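Local coordinates for protein TonB-dependent siderophore receptor (Pseudomonas aeruginosa 39016, PDB 5NEC) that probably takes up iron-siderophore complexes, and drugs conjugated to siderophores, across the outer membrane in a TonB-dependent manner, at residues Arg274-Thr285 / Arg303-Thr314. Numbering follows the deposited sequence.
Sequences RDFQKSRIDTST and RYGNSHQDYLWT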
loop_
_atom_site.group_PDB
_atom_site.type_symbol
_atom_site.label_atom_id
_atom_site.label_comp_id
_atom_site.label_asym_id
_atom_site.label_seq_id
_atom_site.Cartn_x
_atom_site.Cartn_y
_atom_site.Cartn_z
ATOM N N ARG A 274 17.917 16.400 -15.239
ATOM C CA ARG A 274 16.565 16.905 -15.424
ATOM C C ARG A 274 15.551 16.354 -14.443
ATOM O O ARG A 274 14.715 17.101 -13.941
ATOM C CB ARG A 274 16.079 16.618 -16.848
ATOM C CG ARG A 274 14.624 16.990 -17.089
ATOM C CD ARG A 274 14.157 16.735 -18.508
ATOM N NE ARG A 274 13.799 15.344 -18.741
ATOM C CZ ARG A 274 13.372 14.871 -19.915
ATOM N NH1 ARG A 274 13.259 15.671 -20.978
ATOM N NH2 ARG A 274 13.078 13.577 -20.042
ATOM N N ASP A 275 15.566 15.048 -14.217
ATOM C CA ASP A 275 14.437 14.380 -13.568
ATOM C C ASP A 275 14.502 14.494 -12.051
ATOM O O ASP A 275 15.575 14.457 -11.486
ATOM C CB ASP A 275 14.347 12.906 -14.006
ATOM C CG ASP A 275 14.155 12.745 -15.537
ATOM O OD1 ASP A 275 13.737 13.712 -16.217
ATOM O OD2 ASP A 275 14.440 11.638 -16.051
ATOM N N PHE A 276 13.348 14.644 -11.408
ATOM C CA PHE A 276 13.281 14.808 -9.961
ATOM C C PHE A 276 11.936 14.320 -9.439
ATOM O O PHE A 276 10.950 14.295 -10.168
ATOM C CB PHE A 276 13.539 16.283 -9.541
ATOM C CG PHE A 276 12.594 17.292 -10.171
ATOM C CD1 PHE A 276 11.337 17.520 -9.636
ATOM C CD2 PHE A 276 12.970 18.009 -11.306
ATOM C CE1 PHE A 276 10.469 18.425 -10.215
ATOM C CE2 PHE A 276 12.110 18.921 -11.887
ATOM C CZ PHE A 276 10.852 19.129 -11.341
ATOM N N GLN A 277 11.904 13.941 -8.174
ATOM C CA GLN A 277 10.682 13.490 -7.534
ATOM C C GLN A 277 10.723 13.954 -6.081
ATOM O O GLN A 277 11.445 13.407 -5.274
ATOM C CB GLN A 277 10.587 11.982 -7.674
ATOM C CG GLN A 277 9.316 11.346 -7.188
ATOM C CD GLN A 277 9.460 9.852 -7.046
ATOM O OE1 GLN A 277 9.896 9.163 -7.956
ATOM N NE2 GLN A 277 9.197 9.359 -5.854
ATOM N N LYS A 278 9.981 15.016 -5.789
ATOM C CA LYS A 278 9.996 15.683 -4.490
ATOM C C LYS A 278 8.623 15.598 -3.878
ATOM O O LYS A 278 7.647 15.860 -4.550
ATOM C CB LYS A 278 10.364 17.152 -4.653
ATOM C CG LYS A 278 11.824 17.321 -4.926
ATOM C CD LYS A 278 12.157 18.674 -5.555
ATOM C CE LYS A 278 13.665 18.792 -5.713
ATOM N NZ LYS A 278 14.039 19.837 -6.708
ATOM N N SER A 279 8.550 15.223 -2.607
ATOM C CA SER A 279 7.273 15.224 -1.920
ATOM C C SER A 279 7.409 15.606 -0.459
ATOM O O SER A 279 8.480 15.517 0.128
ATOM C CB SER A 279 6.527 13.892 -2.112
ATOM O OG SER A 279 6.969 12.917 -1.221
ATOM N N ARG A 280 6.299 16.100 0.081
ATOM C CA ARG A 280 6.189 16.521 1.458
ATOM C C ARG A 280 4.812 16.099 1.909
ATOM O O ARG A 280 3.847 16.385 1.210
ATOM C CB ARG A 280 6.340 18.031 1.559
ATOM C CG ARG A 280 6.412 18.532 2.995
ATOM C CD ARG A 280 6.587 20.054 3.075
ATOM N NE ARG A 280 7.903 20.471 2.557
ATOM C CZ ARG A 280 8.520 21.637 2.788
ATOM N NH1 ARG A 280 7.971 22.585 3.561
ATOM N NH2 ARG A 280 9.727 21.842 2.248
ATOM N N ILE A 281 4.715 15.399 3.042
ATOM C CA ILE A 281 3.422 15.156 3.676
ATOM C C ILE A 281 3.454 15.613 5.141
ATOM O O ILE A 281 4.432 15.394 5.841
ATOM C CB ILE A 281 2.903 13.706 3.537
ATOM C CG1 ILE A 281 1.576 13.574 4.293
ATOM C CG2 ILE A 281 3.912 12.710 4.043
ATOM C CD1 ILE A 281 0.665 12.484 3.781
ATOM N N ASP A 282 2.385 16.301 5.557
ATOM C CA ASP A 282 2.139 16.723 6.940
ATOM C C ASP A 282 0.739 16.277 7.344
ATOM O O ASP A 282 -0.214 16.541 6.618
ATOM C CB ASP A 282 2.215 18.228 7.048
ATOM C CG ASP A 282 3.622 18.727 7.058
ATOM O OD1 ASP A 282 4.276 18.530 8.098
ATOM O OD2 ASP A 282 4.102 19.303 6.041
ATOM N N THR A 283 0.615 15.601 8.483
ATOM C CA THR A 283 -0.677 15.133 8.984
ATOM C C THR A 283 -0.747 15.320 10.513
ATOM O O THR A 283 0.141 14.878 11.247
ATOM C CB THR A 283 -0.897 13.670 8.577
ATOM O OG1 THR A 283 -0.960 13.616 7.161
ATOM C CG2 THR A 283 -2.203 13.109 9.090
ATOM N N SER A 284 -1.788 16.020 10.962
ATOM C CA SER A 284 -2.058 16.255 12.367
ATOM C C SER A 284 -3.320 15.505 12.690
ATOM O O SER A 284 -4.282 15.611 11.944
ATOM C CB SER A 284 -2.281 17.736 12.628
ATOM O OG SER A 284 -1.064 18.444 12.540
ATOM N N THR A 285 -3.320 14.746 13.787
ATOM C CA THR A 285 -4.498 13.985 14.200
ATOM C C THR A 285 -4.749 14.245 15.683
ATOM O O THR A 285 -3.812 14.218 16.480
ATOM C CB THR A 285 -4.316 12.467 13.938
ATOM O OG1 THR A 285 -3.966 12.262 12.570
ATOM C CG2 THR A 285 -5.597 11.701 14.204
ATOM N N ARG A 303 -8.652 15.115 11.789
ATOM C CA ARG A 303 -7.418 15.054 11.035
ATOM C C ARG A 303 -7.343 16.244 10.063
ATOM O O ARG A 303 -8.292 16.512 9.320
ATOM C CB ARG A 303 -7.301 13.706 10.309
ATOM C CG ARG A 303 -6.034 13.594 9.471
ATOM C CD ARG A 303 -5.783 12.168 9.032
ATOM N NE ARG A 303 -5.331 11.353 10.146
ATOM C CZ ARG A 303 -5.353 10.020 10.178
ATOM N NH1 ARG A 303 -5.797 9.306 9.144
ATOM N NH2 ARG A 303 -4.909 9.379 11.257
ATOM N N TYR A 304 -6.230 16.972 10.112
ATOM C CA TYR A 304 -5.851 17.901 9.065
ATOM C C TYR A 304 -4.592 17.349 8.368
ATOM O O TYR A 304 -3.605 17.008 9.022
ATOM C CB TYR A 304 -5.589 19.304 9.609
ATOM C CG TYR A 304 -5.287 20.280 8.485
ATOM C CD1 TYR A 304 -6.323 20.990 7.853
ATOM C CD2 TYR A 304 -3.989 20.446 7.999
ATOM C CE1 TYR A 304 -6.069 21.849 6.789
ATOM C CE2 TYR A 304 -3.730 21.299 6.938
ATOM C CZ TYR A 304 -4.762 22.003 6.340
ATOM O OH TYR A 304 -4.482 22.839 5.291
ATOM N N GLY A 305 -4.631 17.301 7.038
ATOM C CA GLY A 305 -3.528 16.793 6.223
ATOM C C GLY A 305 -3.184 17.732 5.091
ATOM O O GLY A 305 -4.029 18.443 4.597
ATOM N N ASN A 306 -1.931 17.699 4.661
ATOM C CA ASN A 306 -1.390 18.625 3.683
ATOM C C ASN A 306 -0.258 17.910 2.930
ATOM O O ASN A 306 0.722 17.499 3.556
ATOM C CB ASN A 306 -0.869 19.839 4.450
ATOM C CG ASN A 306 -0.098 20.807 3.586
ATOM O OD1 ASN A 306 -0.328 20.898 2.381
ATOM N ND2 ASN A 306 0.875 21.468 4.179
ATOM N N SER A 307 -0.389 17.732 1.610
ATOM C CA SER A 307 0.654 17.040 0.828
ATOM C C SER A 307 0.995 17.759 -0.466
ATOM O O SER A 307 0.115 18.233 -1.153
ATOM C CB SER A 307 0.277 15.584 0.542
ATOM O OG SER A 307 -0.732 15.533 -0.422
ATOM N N HIS A 308 2.286 17.844 -0.767
ATOM C CA HIS A 308 2.789 18.460 -1.972
ATOM C C HIS A 308 3.588 17.409 -2.760
ATOM O O HIS A 308 4.332 16.605 -2.181
ATOM C CB HIS A 308 3.670 19.663 -1.624
ATOM C CG HIS A 308 4.192 20.387 -2.826
ATOM N ND1 HIS A 308 3.368 21.013 -3.744
ATOM C CD2 HIS A 308 5.458 20.564 -3.277
ATOM C CE1 HIS A 308 4.104 21.557 -4.696
ATOM N NE2 HIS A 308 5.375 21.308 -4.432
ATOM N N GLN A 309 3.417 17.407 -4.075
ATOM C CA GLN A 309 4.204 16.580 -4.973
ATOM C C GLN A 309 4.677 17.393 -6.161
ATOM O O GLN A 309 3.910 18.122 -6.779
ATOM C CB GLN A 309 3.383 15.409 -5.457
ATOM C CG GLN A 309 3.210 14.374 -4.383
ATOM C CD GLN A 309 2.272 13.276 -4.802
ATOM O OE1 GLN A 309 1.362 13.506 -5.603
ATOM N NE2 GLN A 309 2.483 12.057 -4.260
ATOM N N ASP A 310 5.956 17.258 -6.462
ATOM C CA ASP A 310 6.599 17.953 -7.554
ATOM C C ASP A 310 7.511 16.913 -8.265
ATOM O O ASP A 310 8.646 16.626 -7.805
ATOM C CB ASP A 310 7.348 19.163 -6.982
ATOM C CG ASP A 310 7.915 20.078 -8.045
ATOM O OD1 ASP A 310 7.588 19.966 -9.250
ATOM O OD2 ASP A 310 8.733 20.926 -7.664
ATOM N N TYR A 311 6.961 16.326 -9.341
ATOM C CA TYR A 311 7.544 15.186 -10.053
ATOM C C TYR A 311 7.783 15.536 -11.518
ATOM O O TYR A 311 6.914 16.122 -12.151
ATOM C CB TYR A 311 6.595 13.974 -10.041
ATOM C CG TYR A 311 6.266 13.336 -8.703
ATOM C CD1 TYR A 311 6.872 13.748 -7.511
ATOM C CD2 TYR A 311 5.352 12.277 -8.625
ATOM C CE1 TYR A 311 6.569 13.144 -6.299
ATOM C CE2 TYR A 311 5.052 11.660 -7.407
ATOM C CZ TYR A 311 5.662 12.100 -6.255
ATOM O OH TYR A 311 5.393 11.528 -5.040
ATOM N N LEU A 312 8.945 15.144 -12.043
ATOM C CA LEU A 312 9.263 15.179 -13.474
ATOM C C LEU A 312 10.163 13.989 -13.816
ATOM O O LEU A 312 11.294 13.887 -13.313
ATOM C CB LEU A 312 9.992 16.465 -13.830
ATOM C CG LEU A 312 10.643 16.615 -15.218
ATOM C CD1 LEU A 312 9.600 16.473 -16.269
ATOM C CD2 LEU A 312 11.331 17.955 -15.393
ATOM N N TRP A 313 9.685 13.109 -14.688
ATOM C CA TRP A 313 10.407 11.874 -14.967
ATOM C C TRP A 313 10.325 11.492 -16.446
ATOM O O TRP A 313 9.573 12.093 -17.217
ATOM C CB TRP A 313 9.901 10.749 -14.050
ATOM C CG TRP A 313 8.582 10.170 -14.410
ATOM C CD1 TRP A 313 8.374 9.008 -15.069
ATOM C CD2 TRP A 313 7.289 10.706 -14.117
ATOM N NE1 TRP A 313 7.028 8.781 -15.228
ATOM C CE2 TRP A 313 6.332 9.802 -14.641
ATOM C CE3 TRP A 313 6.836 11.852 -13.444
ATOM C CZ2 TRP A 313 4.937 10.020 -14.532
ATOM C CZ3 TRP A 313 5.452 12.058 -13.336
ATOM C CH2 TRP A 313 4.527 11.150 -13.886
ATOM N N THR A 314 11.115 10.481 -16.815
ATOM C CA THR A 314 11.245 10.029 -18.206
ATOM C C THR A 314 10.544 8.686 -18.417
ATOM O O THR A 314 10.615 7.804 -17.574
ATOM C CB THR A 314 12.729 9.907 -18.584
ATOM O OG1 THR A 314 13.379 11.173 -18.401
ATOM C CG2 THR A 314 12.906 9.425 -20.032
HETATM O O HOH W 1 13.317 9.429 -15.116
#
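R303 reaches across to T285 at one end of this strand pair. From its CB outward, CB and CG pass the carbonyl oxygen of S284, R303 CG coming within 3.6 Å of S284 O; CD then lies against the methyl CG2 of T283. A bend at chi3 (-73°) turns the guanidinium so that R303 NE donates to T285 OG1 (2.9 Å, 163° at the hydrogen), with the hydroxyl at the guanidinium edge and in its plane. NH2 adds a weak bond to the same oxygen, while NH1 binds V108 O of the plug region. T283, T285 and R303 thus share the barrel's inner side with Q277 and Y311. Strands 276-291 and 296-316 form an antiparallel hairpin in the transmembrane beta-barrel of a TonB-dependent receptor; F276, K278, R280, D282 and S284 each exchange two backbone hydrogen bonds with L312, D310, H308, N306 and Y304. Between these pairs, Q277 lays CG over one face of the Y311 ring, 3.6 Å from its centroid, a CH-pi contact; CB of Q309, next but one along the strand, lies over the opposite face. On the other side of the sheet, L312 CB sits over a face of the F276 phenyl ring, and L312 CD2 touches F276 CE2 at 3.7 Å. The ring's CE1 approaches D310 OD1, which is also hydrogen-bonded to Y377. At the far end, T314 OG1 donates to D275 OD2 (2.6 Å) on the syn side, tilted 18° out of the carboxylate plane, and accepts from R274 NH2 (2.9 Å). R274 NE forms a salt bridge with D275 OD1, a water links D275 OD2 to T314 N, and L271 N binds the same carboxylate oxygen.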